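Local coordinates for protein porin B (Pseudomonas putida, PDB 4GEY) that forms an outer-membrane beta-barrel channel that probably admits glucose and other sugars into the cell envelope, at residues E251-Y256 against W292-Q297. The protein carries 2 engineered substitutions. Numbering follows the deposited sequence.
Sequences EYRLGY and WVVAQQ. With C8E ((hydroxyethyloxy)tri(ethyloxy)octane), chain J.
Trp292 lays its indole flat over Gly255, whose CA stands 3.5 Å from the centroid of the six-membered ring in a CH-pi contact. The ring reaches across because CG sits between backbone N and carbonyl carbon (chi1 75°), and glycine, with no side chain, lets it lie directly on the backbone, Tyr256 N meeting the same face nearer its rim. On the same inward face, the aliphatic part of Arg253 lies alongside Val294 (CB to CB 3.8 Å), while Arg253 NE meets Glu251 OE2 at 3.0 Å from above the carboxylate plane, a salt bridge within one strand. Glu238 forms a salt bridge with Arg253 NH1 and accepts a hydrogen bond from Trp292 NE1, one carboxylate oxygen for each.

On the outward side Leu254 and Val293 meet loosely (CD1 to CG2 4.1 Å), apolar groups suited to lipid. The Tyr252 ring packs closer, against small Ala295, and its OH donates a hydrogen bond, modelled very short, to Gln297 OE1 near the polyoxyethylene chain of a bound detergent.

Backbone hydrogen bonds join these antiparallel strands of the porin barrel, Arg253 and Val294 bonding both ways. Strand 232-245 flanks 251-256, strand 309-319 flanks 292-297, and a loop with Asn159 and Ser160 packs against the inward face.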
# COMPACT_ATOMS: atom_id res chain seq x y z
N GLU A 251 -14.52 -10.96 -1.46
CA GLU A 251 -14.47 -9.95 -0.41
C GLU A 251 -14.73 -8.56 -0.98
O GLU A 251 -14.01 -8.09 -1.85
CB GLU A 251 -13.13 -10.01 0.31
CG GLU A 251 -13.01 -9.06 1.48
CD GLU A 251 -11.58 -8.90 1.95
OE1 GLU A 251 -11.01 -9.87 2.49
OE2 GLU A 251 -11.01 -7.80 1.75
N TYR A 252 -15.77 -7.90 -0.49
CA TYR A 252 -16.12 -6.58 -1.00
C TYR A 252 -16.07 -5.55 0.13
O TYR A 252 -16.66 -5.76 1.18
CB TYR A 252 -17.50 -6.61 -1.67
CG TYR A 252 -17.57 -7.62 -2.80
CD1 TYR A 252 -17.87 -8.95 -2.54
CD2 TYR A 252 -17.30 -7.25 -4.11
CE1 TYR A 252 -17.92 -9.87 -3.54
CE2 TYR A 252 -17.35 -8.18 -5.13
CZ TYR A 252 -17.66 -9.49 -4.83
OH TYR A 252 -17.71 -10.44 -5.81
N ARG A 253 -15.35 -4.46 -0.11
CA ARG A 253 -15.16 -3.41 0.89
C ARG A 253 -15.70 -2.10 0.40
O ARG A 253 -15.44 -1.71 -0.75
CB ARG A 253 -13.68 -3.17 1.17
CG ARG A 253 -12.91 -4.37 1.69
CD ARG A 253 -11.59 -3.94 2.28
NE ARG A 253 -10.91 -5.05 2.93
CZ ARG A 253 -10.65 -5.13 4.23
NH1 ARG A 253 -11.01 -4.15 5.05
NH2 ARG A 253 -10.03 -6.20 4.71
N LEU A 254 -16.43 -1.39 1.26
CA LEU A 254 -16.84 -0.03 0.96
C LEU A 254 -16.50 0.84 2.17
O LEU A 254 -16.85 0.50 3.30
CB LEU A 254 -18.34 0.04 0.64
CG LEU A 254 -18.99 1.43 0.61
CD1 LEU A 254 -18.66 2.21 -0.66
CD2 LEU A 254 -20.48 1.31 0.74
N GLY A 255 -15.79 1.94 1.93
CA GLY A 255 -15.32 2.78 3.02
C GLY A 255 -15.27 4.28 2.77
O GLY A 255 -15.36 4.75 1.63
N TYR A 256 -15.10 5.02 3.85
CA TYR A 256 -15.02 6.47 3.83
C TYR A 256 -13.98 6.88 4.88
O TYR A 256 -13.87 6.24 5.93
CB TYR A 256 -16.40 7.06 4.14
CG TYR A 256 -16.40 8.53 4.49
CD1 TYR A 256 -16.50 9.51 3.49
CD2 TYR A 256 -16.32 8.95 5.81
CE1 TYR A 256 -16.49 10.86 3.82
CE2 TYR A 256 -16.30 10.29 6.14
CZ TYR A 256 -16.40 11.24 5.15
OH TYR A 256 -16.40 12.57 5.49
N TRP A 292 -13.81 4.71 -0.87
CA TRP A 292 -13.08 3.64 -1.53
C TRP A 292 -13.91 2.38 -1.69
O TRP A 292 -14.84 2.13 -0.91
CB TRP A 292 -11.79 3.32 -0.79
CG TRP A 292 -11.97 2.55 0.48
CD1 TRP A 292 -12.24 1.21 0.61
CD2 TRP A 292 -11.85 3.07 1.81
NE1 TRP A 292 -12.31 0.87 1.94
CE2 TRP A 292 -12.08 1.99 2.70
CE3 TRP A 292 -11.58 4.33 2.34
CZ2 TRP A 292 -12.04 2.14 4.08
CZ3 TRP A 292 -11.55 4.48 3.71
CH2 TRP A 292 -11.78 3.39 4.57
N VAL A 293 -13.56 1.60 -2.71
CA VAL A 293 -14.15 0.29 -2.91
C VAL A 293 -13.01 -0.68 -3.16
O VAL A 293 -12.07 -0.38 -3.90
CB VAL A 293 -15.14 0.23 -4.12
CG1 VAL A 293 -15.59 -1.20 -4.37
CG2 VAL A 293 -16.35 1.13 -3.91
N VAL A 294 -13.07 -1.84 -2.52
CA VAL A 294 -12.19 -2.94 -2.87
C VAL A 294 -13.04 -4.15 -3.13
O VAL A 294 -13.93 -4.47 -2.35
CB VAL A 294 -11.20 -3.30 -1.77
CG1 VAL A 294 -10.05 -4.12 -2.36
CG2 VAL A 294 -10.68 -2.03 -1.10
N ALA A 295 -12.77 -4.81 -4.25
CA ALA A 295 -13.50 -6.02 -4.57
C ALA A 295 -12.52 -7.08 -5.05
O ALA A 295 -11.63 -6.80 -5.84
CB ALA A 295 -14.55 -5.73 -5.61
N GLN A 296 -12.68 -8.29 -4.53
CA GLN A 296 -11.88 -9.43 -4.96
C GLN A 296 -12.80 -10.63 -5.00
O GLN A 296 -13.57 -10.86 -4.07
CB GLN A 296 -10.76 -9.70 -3.97
CG GLN A 296 -9.79 -8.56 -3.75
CD GLN A 296 -8.79 -8.89 -2.66
OE1 GLN A 296 -8.94 -8.48 -1.51
NE2 GLN A 296 -7.76 -9.66 -3.02
N GLN A 297 -12.73 -11.41 -6.07
CA GLN A 297 -13.62 -12.54 -6.22
C GLN A 297 -12.95 -13.69 -6.96
O GLN A 297 -12.37 -13.51 -8.02
CB GLN A 297 -14.86 -12.10 -6.99
CG GLN A 297 -15.89 -13.17 -7.14
CD GLN A 297 -16.48 -13.57 -5.81
OE1 GLN A 297 -17.05 -12.74 -5.10
NE2 GLN A 297 -16.31 -14.84 -5.45
C13 C8E J . -20.10 -14.12 -11.58
C14 C8E J . -19.62 -12.69 -11.30
O15 C8E J . -18.78 -12.68 -10.17
C16 C8E J . -18.62 -11.42 -9.56
C17 C8E J . -17.57 -10.62 -10.31
O18 C8E J . -17.04 -9.68 -9.41
C19 C8E J . -15.63 -9.59 -9.43
C20 C8E J . -15.22 -8.27 -8.78
O21 C8E J . -13.89 -7.94 -9.10